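Arylsulfatase (Pseudoalteromonas sp. MB47, PDB 7AJ0) probably removes sulfate groups from fucoidan as an exo-acting, calcium-containing sulfatase that assembles as a hexamer. Local coordinates at residues L114-G119 with Y422-E427; S238-V243 with S267-H272; N329-P334 with R450-A455; Y381-R386 with D404-L409. One frame throughout, in Å; residues are numbered along the deposited sequence.

How the contacts relate
Both segments of contact 2 belong to the sulfatase region of the sequence, as does 381-386 of contact 4. Along the chain, contact 2 and then contact 4 are nested in the loop closed by contact 1, whose segments alternate with those of contact 3. Contacts 1 and 3 tie the sulfatase region to the C-terminal antiparallel strands. Contacts 3 and 4 are the farthest apart, with centres 34 Å from each other. Contacts 2 and 3 come closest, about 5 Å between nearest atoms. Contact 3 lies nearest the calcium ion, with the Asn329 side chain about 7 Å away; contacts 2 and 1 approach to about 10 and 11 Å. Contact 3 also reaches two neighbouring subunits.

Contact 1: residues L114-G119 with Y422-E427; sequences LPVRSG and YMWSRE
Leu114 CD1 touches Trp424 NE1 at 3.9 Å, and that nitrogen is hydrogen-bonded to His499 NE2 in helix 489-505. The rest of the contact is apolar. Val116 has the largest part in it. Its CG1 sits over one face of the indole, 4.0 Å from the centroid of the six-membered ring of Trp424 and 8° off the ring normal, a CH-pi contact. CG1 points there because it stands between the backbone N and the carbonyl carbon (chi1 68°). The other branch, Val116 CG2, turns anti to the backbone N and reaches Trp424 CZ3 at 4.1 Å and Glu427 CA at 4.0 Å. Val116 CB also rests on the backbone, 3.7 Å from Arg426 O. Leu114 divides its two methyls. Leu114 CD1 meets the indole obliquely, near Trp424 NE1 and Trp424 CD1, while Leu114 CD2 lies 4.0 Å from Tyr422 O. With an alanine here instead of Trp424, Val116 CG1 would probably face a gap and His499 would lose its N-H donor. In the short, weakly bonded helical turn 115-118, Gly119 N bonds to Pro115 O at 2.8 Å. The turn follows helix 102-111, which begins at the calcium ligand Cys102. Strand 420-425 is, within this chain, an outermost strand of the four-stranded C-terminal sheet. Met503 of helix 489-505 packs on both Val116 and Trp424, and Phe429 of strand 428-434 meets the indole edge-to-face.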
loop_
_atom_site.group_PDB
_atom_site.type_symbol
_atom_site.label_atom_id
_atom_site.label_comp_id
_atom_site.label_asym_id
_atom_site.label_seq_id
_atom_site.Cartn_x
_atom_site.Cartn_y
_atom_site.Cartn_z
ATOM N N LEU A 114 19.332 13.298 28.248
ATOM C CA LEU A 114 18.929 13.071 26.870
ATOM C C LEU A 114 19.964 13.695 25.937
ATOM O O LEU A 114 20.421 14.819 26.183
ATOM C CB LEU A 114 17.546 13.671 26.621
ATOM C CG LEU A 114 16.390 12.923 27.286
ATOM C CD1 LEU A 114 15.121 13.757 27.257
ATOM C CD2 LEU A 114 16.164 11.578 26.606
ATOM N N PRO A 115 20.371 12.998 24.874
ATOM C CA PRO A 115 21.490 13.502 24.059
ATOM C C PRO A 115 21.195 14.803 23.331
ATOM O O PRO A 115 22.140 15.466 22.886
ATOM C CB PRO A 115 21.760 12.356 23.072
ATOM C CG PRO A 115 20.530 11.520 23.083
ATOM C CD PRO A 115 19.909 11.667 24.435
ATOM N N VAL A 116 19.928 15.198 23.190
ATOM C CA VAL A 116 19.651 16.480 22.556
ATOM C C VAL A 116 20.163 17.626 23.423
ATOM O O VAL A 116 20.504 18.699 22.909
ATOM C CB VAL A 116 18.146 16.620 22.258
ATOM C CG1 VAL A 116 17.343 16.734 23.548
ATOM C CG2 VAL A 116 17.900 17.817 21.352
ATOM N N ARG A 117 20.236 17.422 24.741
ATOM C CA ARG A 117 20.770 18.460 25.614
ATOM C C ARG A 117 22.283 18.575 25.472
ATOM O O ARG A 117 22.833 19.682 25.478
ATOM C CB ARG A 117 20.411 18.170 27.071
ATOM C CG ARG A 117 18.930 17.966 27.341
ATOM C CD ARG A 117 18.658 17.965 28.836
ATOM N NE ARG A 117 17.308 17.516 29.166
ATOM C CZ ARG A 117 16.240 18.307 29.220
ATOM N NH1 ARG A 117 16.348 19.601 28.957
ATOM N NH2 ARG A 117 15.058 17.799 29.536
ATOM N N SER A 118 22.969 17.440 25.340
ATOM C CA SER A 118 24.425 17.418 25.334
ATOM C C SER A 118 25.022 17.649 23.955
ATOM O O SER A 118 26.156 18.130 23.852
ATOM C CB SER A 118 24.928 16.075 25.876
ATOM O OG SER A 118 24.544 15.006 25.026
ATOM N N GLY A 119 24.286 17.329 22.895
ATOM C CA GLY A 119 24.831 17.335 21.558
ATOM C C GLY A 119 25.358 15.999 21.095
ATOM O O GLY A 119 25.829 15.895 19.954
ATOM N N TYR A 422 10.389 10.296 27.746
ATOM C CA TYR A 422 10.392 11.185 26.593
ATOM C C TYR A 422 11.302 10.611 25.518
ATOM O O TYR A 422 12.451 10.250 25.794
ATOM C CB TYR A 422 10.847 12.588 26.989
ATOM C CG TYR A 422 9.925 13.231 27.994
ATOM C CD1 TYR A 422 8.746 13.839 27.590
ATOM C CD2 TYR A 422 10.228 13.217 29.348
ATOM C CE1 TYR A 422 7.896 14.419 28.505
ATOM C CE2 TYR A 422 9.388 13.799 30.269
ATOM C CZ TYR A 422 8.223 14.398 29.844
ATOM O OH TYR A 422 7.376 14.978 30.759
ATOM N N MET A 423 10.788 10.537 24.298
ATOM C CA MET A 423 11.448 9.858 23.193
ATOM C C MET A 423 11.837 10.875 22.136
ATOM O O MET A 423 11.009 11.688 21.714
ATOM C CB MET A 423 10.523 8.784 22.626
ATOM C CG MET A 423 9.717 8.101 23.726
ATOM S SD MET A 423 9.272 6.400 23.395
ATOM C CE MET A 423 8.585 5.948 24.983
ATOM N N TRP A 424 13.105 10.838 21.730
ATOM C CA TRP A 424 13.651 11.767 20.758
ATOM C C TRP A 424 14.350 11.005 19.644
ATOM O O TRP A 424 14.986 9.974 19.886
ATOM C CB TRP A 424 14.660 12.727 21.397
ATOM C CG TRP A 424 14.064 13.742 22.307
ATOM C CD1 TRP A 424 13.582 13.529 23.562
ATOM C CD2 TRP A 424 13.898 15.140 22.043
ATOM N NE1 TRP A 424 13.121 14.707 24.099
ATOM C CE2 TRP A 424 13.302 15.710 23.183
ATOM C CE3 TRP A 424 14.191 15.963 20.951
ATOM C CZ2 TRP A 424 12.989 17.067 23.264
ATOM C CZ3 TRP A 424 13.882 17.310 21.033
ATOM C CH2 TRP A 424 13.291 17.848 22.184
ATOM N N SER A 425 14.235 11.523 18.427
ATOM C CA SER A 425 15.048 11.096 17.289
ATOM C C SER A 425 16.050 12.228 17.057
ATOM O O SER A 425 15.761 13.200 16.355
ATOM C CB SER A 425 14.199 10.820 16.059
ATOM O OG SER A 425 15.012 10.427 14.967
ATOM N N ARG A 426 17.226 12.106 17.674
ATOM C CA ARG A 426 18.227 13.171 17.654
ATOM C C ARG A 426 17.603 14.475 18.137
ATOM O O ARG A 426 17.242 14.586 19.313
ATOM C CB ARG A 426 18.834 13.296 16.258
ATOM C CG ARG A 426 19.527 12.011 15.820
ATOM C CD ARG A 426 20.707 12.254 14.897
ATOM N NE ARG A 426 21.595 11.092 14.873
ATOM C CZ ARG A 426 21.416 10.020 14.105
ATOM N NH1 ARG A 426 22.279 9.014 14.158
ATOM N NH2 ARG A 426 20.378 9.956 13.281
ATOM N N GLU A 427 17.463 15.461 17.256
ATOM C CA GLU A 427 16.902 16.752 17.636
ATOM C C GLU A 427 15.389 16.832 17.445
ATOM O O GLU A 427 14.821 17.922 17.569
ATOM C CB GLU A 427 17.577 17.876 16.841
ATOM C CG GLU A 427 18.981 18.224 17.319
ATOM C CD GLU A 427 20.071 17.772 16.362
ATOM O OE1 GLU A 427 19.756 17.117 15.344
ATOM O OE2 GLU A 427 21.252 18.078 16.631
#

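Contact 2: residues S238-V243 with S267-H272; sequences SMIDQV and SFSKIH
Asp241 puts its carboxylate against the backbone and side chain of Phe268-Lys270. The charged interaction is a salt bridge from Lys270 NZ to Asp241 OD2, 3.0 Å, made on the anti lone pair of that oxygen. The lysine chain runs over OD2, with CG and CD close to it, and a bend at the last torsion (chi4 57°) turns NZ back to the acid. Two backbone N-H groups also bond to the carboxylate. Lys270 N reaches the syn lone pair of Asp241 OD2 at 3.3 Å, so two donors hold that oxygen. Ser269 N gives Asp241 OD1 a weak bond of the same length. Phe268 turns its ring edge to Asp241 OD1, with CD1 3.6 Å away.

The family has the alkaline-phosphatase-like alpha/beta fold. Here the first turn of helix 240-258 meets the loop after strand 262-267, which runs parallel to strands 53-59 and 151-155 in the mixed sheet. Lys270 and Ile271 also bond through their backbones to Asp60, a calcium ligand, and a cis peptide precedes Ile271.

A water adds bridging bonds. It donates to Ser238 O at 2.6 Å and accepts from Asp241 N and Lys270 NZ. In the apolar contact, Ile240 CG2 touches Ser269 CB at 4.2 Å.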
loop_
_atom_site.group_PDB
_atom_site.type_symbol
_atom_site.label_atom_id
_atom_site.label_comp_id
_atom_site.label_asym_id
_atom_site.label_seq_id
_atom_site.Cartn_x
_atom_site.Cartn_y
_atom_site.Cartn_z
ATOM N N SER A 238 37.086 -12.029 15.585
ATOM C CA SER A 238 36.230 -13.063 16.153
ATOM C C SER A 238 36.488 -13.261 17.643
ATOM O O SER A 238 35.615 -13.778 18.348
ATOM C CB SER A 238 36.426 -14.386 15.410
ATOM O OG SER A 238 37.658 -14.995 15.751
ATOM N N MET A 239 37.656 -12.853 18.133
ATOM C CA MET A 239 38.002 -12.959 19.543
ATOM C C MET A 239 37.679 -11.696 20.328
ATOM O O MET A 239 38.001 -11.625 21.519
ATOM C CB MET A 239 39.499 -13.267 19.687
ATOM C CG MET A 239 39.952 -14.516 18.957
ATOM S SD MET A 239 39.162 -16.014 19.577
ATOM C CE MET A 239 39.636 -15.972 21.305
ATOM N N ILE A 240 37.034 -10.714 19.697
ATOM C CA ILE A 240 36.913 -9.387 20.295
ATOM C C ILE A 240 36.236 -9.460 21.658
ATOM O O ILE A 240 36.692 -8.835 22.623
ATOM C CB ILE A 240 36.170 -8.447 19.326
ATOM C CG1 ILE A 240 36.329 -6.988 19.753
ATOM C CG2 ILE A 240 34.689 -8.808 19.236
ATOM C CD1 ILE A 240 35.823 -6.004 18.716
ATOM N N ASP A 241 35.150 -10.226 21.771
ATOM C CA ASP A 241 34.423 -10.292 23.034
ATOM C C ASP A 241 35.079 -11.224 24.045
ATOM O O ASP A 241 34.787 -11.118 25.241
ATOM C CB ASP A 241 32.975 -10.721 22.784
ATOM C CG ASP A 241 32.056 -9.537 22.533
ATOM O OD1 ASP A 241 31.907 -8.701 23.450
ATOM O OD2 ASP A 241 31.501 -9.428 21.418
ATOM N N GLN A 242 35.952 -12.129 23.597
ATOM C CA GLN A 242 36.761 -12.896 24.537
ATOM C C GLN A 242 37.853 -12.023 25.145
ATOM O O GLN A 242 38.180 -12.157 26.331
ATOM C CB GLN A 242 37.379 -14.106 23.838
ATOM C CG GLN A 242 36.367 -15.077 23.254
ATOM C CD GLN A 242 35.481 -15.709 24.310
ATOM O OE1 GLN A 242 35.966 -16.353 25.242
ATOM N NE2 GLN A 242 34.172 -15.522 24.172
ATOM N N VAL A 243 38.424 -11.121 24.345
ATOM C CA VAL A 243 39.447 -10.213 24.853
ATOM C C VAL A 243 38.842 -9.228 25.841
ATOM O O VAL A 243 39.436 -8.931 26.885
ATOM C CB VAL A 243 40.136 -9.487 23.683
ATOM C CG1 VAL A 243 41.067 -8.404 24.200
ATOM C CG2 VAL A 243 40.886 -10.485 22.821
ATOM N N SER A 267 30.652 -3.369 27.956
ATOM C CA SER A 267 29.887 -3.010 26.764
ATOM C C SER A 267 30.242 -3.986 25.647
ATOM O O SER A 267 31.187 -3.771 24.891
ATOM C CB SER A 267 30.185 -1.554 26.378
ATOM O OG SER A 267 29.558 -1.192 25.160
ATOM N N PHE A 268 29.467 -5.066 25.549
ATOM C CA PHE A 268 29.693 -6.050 24.503
ATOM C C PHE A 268 29.744 -5.376 23.137
ATOM O O PHE A 268 29.028 -4.404 22.876
ATOM C CB PHE A 268 28.578 -7.100 24.479
ATOM C CG PHE A 268 28.512 -7.963 25.701
ATOM C CD1 PHE A 268 29.253 -9.127 25.783
ATOM C CD2 PHE A 268 27.681 -7.628 26.755
ATOM C CE1 PHE A 268 29.183 -9.930 26.899
ATOM C CE2 PHE A 268 27.607 -8.429 27.875
ATOM C CZ PHE A 268 28.357 -9.582 27.945
ATOM N N SER A 269 30.592 -5.906 22.255
ATOM C CA SER A 269 30.491 -5.544 20.846
ATOM C C SER A 269 29.281 -6.214 20.205
ATOM O O SER A 269 28.603 -5.618 19.362
ATOM C CB SER A 269 31.764 -5.931 20.099
ATOM O OG SER A 269 31.610 -5.707 18.707
ATOM N N LYS A 270 28.999 -7.453 20.588
ATOM C CA LYS A 270 27.810 -8.140 20.100
ATOM C C LYS A 270 26.557 -7.469 20.655
ATOM O O LYS A 270 26.582 -6.877 21.737
ATOM C CB LYS A 270 27.858 -9.612 20.497
ATOM C CG LYS A 270 28.905 -10.407 19.741
ATOM C CD LYS A 270 29.336 -11.645 20.510
ATOM C CE LYS A 270 30.366 -12.446 19.722
ATOM N NZ LYS A 270 31.574 -11.640 19.375
ATOM N N ILE A 271 25.443 -7.561 19.913
ATOM C CA ILE A 271 25.326 -8.310 18.673
ATOM C C ILE A 271 25.253 -7.382 17.459
ATOM O O ILE A 271 24.463 -7.600 16.539
ATOM C CB ILE A 271 24.072 -9.225 18.699
ATOM C CG1 ILE A 271 22.808 -8.395 18.957
ATOM C CG2 ILE A 271 24.216 -10.299 19.764
ATOM C CD1 ILE A 271 21.527 -9.176 18.780
ATOM N N HIS A 272 26.071 -6.336 17.467
ATOM C CA HIS A 272 26.148 -5.440 16.323
ATOM C C HIS A 272 26.711 -6.179 15.113
ATOM O O HIS A 272 27.568 -7.059 15.238
ATOM C CB HIS A 272 27.028 -4.234 16.650
ATOM C CG HIS A 272 26.691 -3.005 15.864
ATOM N ND1 HIS A 272 26.937 -2.891 14.513
ATOM C CD2 HIS A 272 26.136 -1.830 16.246
ATOM C CE1 HIS A 272 26.543 -1.701 14.095
ATOM N NE2 HIS A 272 26.052 -1.039 15.127
HETATM O O HOH W 1 34.294 -12.786 20.342
#

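Contact 3: residues N329-P334 with R450-A455; sequences NEDTWP and RRNIDA
Arg450 lies along Glu330 and Trp333, where a loop with a 3-10 turn at 330-331 meets the loop of the beta hairpin formed by strands 442-446 and 456-460. Its CB starts 3.5 Å from Glu330 O. The chain then runs extended from CG to NE. CD passes Trp333 CB at 3.5 Å, and NE lies over Trp333 CG at 3.4 Å. The guanidinium lies flat on the indole, with planes 7° apart. Its CZ stands 3.7 Å from the centroid of the five-membered ring, a cation-pi stack. At the tip, NH1 is over Trp333 CE3 and NH2 over CE2. NH2 also bridges to Asp473 and Trp333 NE1 bonds to Met472 O, both of the third subunit, so the stack belongs to a subunit interface. Pro334 CB covers the indole's other face.

At the other end, Asp331 OD1 accepts Ile453 N at 3.1 Å and 164°, on the syn side. Asp454 OD2, close to Asp331 OD2, is paired with Arg451 NH1 in a salt bridge, probably offsetting the like charges. In the second subunit, His482 bonds to Asp454 OD1 and Gln483 to Arg451 NH2. Asp454 N reaches Asp331 OD2 at 3.0 Å from above the carboxylate plane, 36° out of it.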
loop_
_atom_site.group_PDB
_atom_site.type_symbol
_atom_site.label_atom_id
_atom_site.label_comp_id
_atom_site.label_asym_id
_atom_site.label_seq_id
_atom_site.Cartn_x
_atom_site.Cartn_y
_atom_site.Cartn_z
ATOM N N ASN A 329 18.535 -4.277 15.181
ATOM C CA ASN A 329 18.882 -3.671 13.897
ATOM C C ASN A 329 18.331 -4.570 12.797
ATOM O O ASN A 329 19.027 -5.433 12.261
ATOM C CB ASN A 329 20.390 -3.497 13.772
ATOM C CG ASN A 329 20.784 -2.741 12.520
ATOM O OD1 ASN A 329 19.966 -2.530 11.626
ATOM N ND2 ASN A 329 22.046 -2.331 12.449
ATOM N N GLU A 330 17.059 -4.366 12.454
ATOM C CA GLU A 330 16.439 -5.176 11.414
ATOM C C GLU A 330 17.018 -4.895 10.032
ATOM O O GLU A 330 16.859 -5.725 9.130
ATOM C CB GLU A 330 14.929 -4.935 11.394
ATOM C CG GLU A 330 14.238 -5.230 12.713
ATOM C CD GLU A 330 12.731 -5.341 12.569
ATOM O OE1 GLU A 330 12.141 -4.541 11.810
ATOM O OE2 GLU A 330 12.137 -6.237 13.208
ATOM N N ASP A 331 17.692 -3.757 9.848
ATOM C CA ASP A 331 18.189 -3.400 8.525
ATOM C C ASP A 331 19.280 -4.349 8.046
ATOM O O ASP A 331 19.467 -4.510 6.835
ATOM C CB ASP A 331 18.723 -1.967 8.525
ATOM C CG ASP A 331 17.630 -0.940 8.719
ATOM O OD1 ASP A 331 17.133 -0.812 9.860
ATOM O OD2 ASP A 331 17.271 -0.261 7.731
ATOM N N THR A 332 20.015 -4.970 8.968
ATOM C CA THR A 332 21.092 -5.884 8.613
ATOM C C THR A 332 20.657 -7.344 8.679
ATOM O O THR A 332 21.505 -8.233 8.800
ATOM C CB THR A 332 22.308 -5.654 9.516
ATOM O OG1 THR A 332 21.935 -5.789 10.893
ATOM C CG2 THR A 332 22.883 -4.270 9.286
ATOM N N TRP A 333 19.357 -7.603 8.598
ATOM C CA TRP A 333 18.854 -8.969 8.610
ATOM C C TRP A 333 19.578 -9.795 7.545
ATOM O O TRP A 333 19.826 -9.295 6.439
ATOM C CB TRP A 333 17.341 -8.965 8.357
ATOM C CG TRP A 333 16.710 -10.296 8.558
ATOM C CD1 TRP A 333 16.137 -10.771 9.704
ATOM C CD2 TRP A 333 16.608 -11.348 7.593
ATOM N NE1 TRP A 333 15.683 -12.053 9.508
ATOM C CE2 TRP A 333 15.960 -12.430 8.220
ATOM C CE3 TRP A 333 17.000 -11.479 6.258
ATOM C CZ2 TRP A 333 15.692 -13.624 7.558
ATOM C CZ3 TRP A 333 16.735 -12.666 5.603
ATOM C CH2 TRP A 333 16.087 -13.722 6.252
ATOM N N PRO A 334 19.921 -11.065 7.825
ATOM C CA PRO A 334 19.595 -11.866 9.010
ATOM C C PRO A 334 20.574 -11.738 10.170
ATOM O O PRO A 334 20.523 -12.543 11.096
ATOM C CB PRO A 334 19.622 -13.301 8.460
ATOM C CG PRO A 334 20.694 -13.250 7.421
ATOM C CD PRO A 334 20.653 -11.857 6.818
ATOM N N ARG A 450 11.626 -4.274 7.095
ATOM C CA ARG A 450 12.831 -4.395 7.904
ATOM C C ARG A 450 13.693 -3.134 7.859
ATOM O O ARG A 450 14.638 -3.031 8.641
ATOM C CB ARG A 450 13.720 -5.589 7.501
ATOM C CG ARG A 450 13.085 -6.956 7.647
ATOM C CD ARG A 450 14.131 -8.050 7.424
ATOM N NE ARG A 450 13.566 -9.391 7.538
ATOM C CZ ARG A 450 13.409 -10.237 6.521
ATOM N NH1 ARG A 450 13.783 -9.902 5.291
ATOM N NH2 ARG A 450 12.883 -11.432 6.744
ATOM N N ARG A 451 13.411 -2.177 6.982
ATOM C CA ARG A 451 14.345 -1.086 6.706
ATOM C C ARG A 451 13.961 0.174 7.479
ATOM O O ARG A 451 13.769 1.258 6.922
ATOM C CB ARG A 451 14.406 -0.824 5.204
ATOM C CG ARG A 451 15.165 -1.896 4.437
ATOM C CD ARG A 451 16.629 -1.892 4.844
ATOM N NE ARG A 451 17.431 -2.857 4.101
ATOM C CZ ARG A 451 18.758 -2.873 4.100
ATOM N NH1 ARG A 451 19.432 -1.969 4.802
ATOM N NH2 ARG A 451 19.412 -3.786 3.397
ATOM N N ASN A 452 13.886 0.011 8.802
ATOM C CA ASN A 452 13.527 1.124 9.672
ATOM C C ASN A 452 14.536 2.260 9.559
ATOM O O ASN A 452 14.160 3.434 9.461
ATOM C CB ASN A 452 13.431 0.636 11.119
ATOM C CG ASN A 452 12.591 -0.618 11.256
ATOM O OD1 ASN A 452 13.096 -1.683 11.620
ATOM N ND2 ASN A 452 11.302 -0.499 10.959
ATOM N N ILE A 453 15.827 1.930 9.570
ATOM C CA ILE A 453 16.857 2.961 9.556
ATOM C C ILE A 453 17.009 3.556 8.161
ATOM O O ILE A 453 17.070 4.779 7.994
ATOM C CB ILE A 453 18.195 2.385 10.059
ATOM C CG1 ILE A 453 18.070 1.910 11.507
ATOM C CG2 ILE A 453 19.308 3.424 9.936
ATOM C CD1 ILE A 453 19.199 1.002 11.960
ATOM N N ASP A 454 17.057 2.702 7.139
ATOM C CA ASP A 454 17.577 3.080 5.835
ATOM C C ASP A 454 16.513 3.397 4.794
ATOM O O ASP A 454 16.867 3.824 3.691
ATOM C CB ASP A 454 18.477 1.953 5.303
ATOM C CG ASP A 454 19.631 1.641 6.238
ATOM O OD1 ASP A 454 20.293 2.595 6.700
ATOM O OD2 ASP A 454 19.872 0.446 6.520
ATOM N N ALA A 455 15.234 3.212 5.104
ATOM C CA ALA A 455 14.180 3.452 4.123
ATOM C C ALA A 455 12.909 3.923 4.825
ATOM O O ALA A 455 11.819 3.384 4.619
ATOM C CB ALA A 455 13.920 2.196 3.290
#

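Contact 4: residues Y381-R386 with D404-L409; sequences YMTSLR and DQTAFL
Arg386 and Asp404 meet with their flat groups steeply inclined, the guanidinium and carboxylate planes 66° apart. Arg386 CG stands anti to the backbone N (chi1 179°), and a bend at chi2 carries the chain past the acid. NH1 then bonds to the syn lone pair of Asp404 OD2 at 2.9 Å, with that oxygen 21° out of the guanidinium plane. This is a salt bridge. Thr406 CG2 lies over one guanidinium face, offset toward its rim, and Thr406 OG1 is 3.5 Å from Arg386 CD.

The other carboxylate oxygen turns to its own segment. Thr406 OG1 donates to the syn lone pair of Asp404 OD1 at 2.9 Å, and Thr406 N comes from above the plane at 3.0 Å, an Asx turn just ahead of helix 406-409. Thr383 faces the next peptide. Its OG1 accepts Gln405 N at 3.0 Å, and also bonds to Asp379 O. Its CG2 packs 3.4 Å from Thr406 OG1. Met382 CG lies 3.6 Å from Asp404 N.

A leucine in place of Asp404 would probably leave Arg386 NH1 without this opposite charge and Thr406 N without its turn acceptor. Arg386 NH2 also bridges to Glu34 of helix 31-48. Asp404 and Glu34 probably balance the guanidinium's charge and fix its orientation, linking helix 377-387 to helix 31-48 and to the turn leading into helix 406-409.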
loop_
_atom_site.group_PDB
_atom_site.type_symbol
_atom_site.label_atom_id
_atom_site.label_comp_id
_atom_site.label_asym_id
_atom_site.label_seq_id
_atom_site.Cartn_x
_atom_site.Cartn_y
_atom_site.Cartn_z
ATOM N N TYR A 381 22.234 5.733 35.348
ATOM C CA TYR A 381 23.220 6.746 35.704
ATOM C C TYR A 381 22.891 7.382 37.047
ATOM O O TYR A 381 23.734 7.424 37.949
ATOM C CB TYR A 381 23.272 7.795 34.589
ATOM C CG TYR A 381 24.041 9.056 34.900
ATOM C CD1 TYR A 381 23.456 10.090 35.620
ATOM C CD2 TYR A 381 25.338 9.230 34.442
ATOM C CE1 TYR A 381 24.147 11.248 35.891
ATOM C CE2 TYR A 381 26.038 10.386 34.709
ATOM C CZ TYR A 381 25.438 11.391 35.434
ATOM O OH TYR A 381 26.133 12.545 35.706
ATOM N N MET A 382 21.659 7.871 37.201
ATOM C CA MET A 382 21.293 8.578 38.424
ATOM C C MET A 382 21.224 7.634 39.616
ATOM O O MET A 382 21.542 8.033 40.742
ATOM C CB MET A 382 19.956 9.291 38.231
ATOM C CG MET A 382 19.758 10.489 39.147
ATOM S SD MET A 382 21.001 11.773 38.898
ATOM C CE MET A 382 20.573 12.379 37.268
ATOM N N THR A 383 20.804 6.387 39.394
ATOM C CA THR A 383 20.836 5.390 40.459
ATOM C C THR A 383 22.271 5.100 40.886
ATOM O O THR A 383 22.562 4.993 42.083
ATOM C CB THR A 383 20.138 4.111 39.988
ATOM O OG1 THR A 383 18.778 4.408 39.635
ATOM C CG2 THR A 383 20.159 3.043 41.069
ATOM N N SER A 384 23.183 4.983 39.919
ATOM C CA SER A 384 24.587 4.764 40.249
ATOM C C SER A 384 25.138 5.902 41.100
ATOM O O SER A 384 25.872 5.664 42.065
ATOM C CB SER A 384 25.411 4.618 38.969
ATOM O OG SER A 384 25.020 3.476 38.227
ATOM N N LEU A 385 24.800 7.146 40.754
ATOM C CA LEU A 385 25.334 8.280 41.497
ATOM C C LEU A 385 24.847 8.284 42.939
ATOM O O LEU A 385 25.580 8.705 43.840
ATOM C CB LEU A 385 24.951 9.591 40.814
ATOM C CG LEU A 385 25.474 9.813 39.395
ATOM C CD1 LEU A 385 25.187 11.246 38.960
ATOM C CD2 LEU A 385 26.954 9.494 39.288
ATOM N N ARG A 386 23.616 7.830 43.181
ATOM C CA ARG A 386 23.100 7.815 44.546
ATOM C C ARG A 386 23.737 6.696 45.362
ATOM O O ARG A 386 24.016 6.873 46.553
ATOM C CB ARG A 386 21.577 7.683 44.528
ATOM C CG ARG A 386 20.938 7.625 45.905
ATOM C CD ARG A 386 20.714 6.190 46.349
ATOM N NE ARG A 386 20.245 6.108 47.730
ATOM C CZ ARG A 386 18.972 6.220 48.101
ATOM N NH1 ARG A 386 18.023 6.426 47.196
ATOM N NH2 ARG A 386 18.650 6.128 49.384
ATOM N N ASP A 404 16.747 8.862 40.160
ATOM C CA ASP A 404 17.219 7.821 41.064
ATOM C C ASP A 404 16.111 6.800 41.294
ATOM O O ASP A 404 15.023 7.151 41.758
ATOM C CB ASP A 404 17.661 8.443 42.385
ATOM C CG ASP A 404 18.066 7.404 43.416
ATOM O OD1 ASP A 404 18.406 6.270 43.021
ATOM O OD2 ASP A 404 18.036 7.723 44.624
ATOM N N GLN A 405 16.386 5.537 40.966
ATOM C CA GLN A 405 15.405 4.465 41.081
ATOM C C GLN A 405 15.774 3.450 42.158
ATOM O O GLN A 405 15.252 2.330 42.155
ATOM C CB GLN A 405 15.239 3.756 39.734
ATOM C CG GLN A 405 14.653 4.621 38.629
ATOM C CD GLN A 405 13.148 4.772 38.737
ATOM O OE1 GLN A 405 12.570 4.587 39.807
ATOM N NE2 GLN A 405 12.503 5.097 37.622
ATOM N N THR A 406 16.664 3.815 43.082
ATOM C CA THR A 406 17.067 2.875 44.123
ATOM C C THR A 406 15.865 2.394 44.929
ATOM O O THR A 406 15.771 1.209 45.270
ATOM C CB THR A 406 18.107 3.523 45.038
ATOM O OG1 THR A 406 19.299 3.793 44.289
ATOM C CG2 THR A 406 18.440 2.610 46.206
ATOM N N ALA A 407 14.933 3.300 45.243
ATOM C CA ALA A 407 13.718 2.909 45.948
ATOM C C ALA A 407 12.826 2.010 45.103
ATOM O O ALA A 407 12.004 1.269 45.654
ATOM C CB ALA A 407 12.934 4.152 46.374
ATOM N N PHE A 408 12.965 2.063 43.780
ATOM C CA PHE A 408 12.183 1.204 42.896
ATOM C C PHE A 408 12.808 -0.179 42.778
ATOM O O PHE A 408 12.096 -1.189 42.826
ATOM C CB PHE A 408 12.058 1.888 41.531
ATOM C CG PHE A 408 11.458 1.029 40.455
ATOM C CD1 PHE A 408 10.214 0.443 40.619
ATOM C CD2 PHE A 408 12.130 0.842 39.256
ATOM C CE1 PHE A 408 9.660 -0.334 39.616
ATOM C CE2 PHE A 408 11.582 0.069 38.248
ATOM C CZ PHE A 408 10.345 -0.520 38.427
ATOM N N LEU A 409 14.137 -0.245 42.660
ATOM C CA LEU A 409 14.809 -1.520 42.454
ATOM C C LEU A 409 14.923 -2.340 43.735
ATOM O O LEU A 409 14.973 -3.573 43.666
ATOM C CB LEU A 409 16.207 -1.286 41.875
ATOM C CG LEU A 409 16.287 -0.687 40.471
ATOM C CD1 LEU A 409 17.729 -0.356 40.108
ATOM C CD2 LEU A 409 15.686 -1.632 39.445
#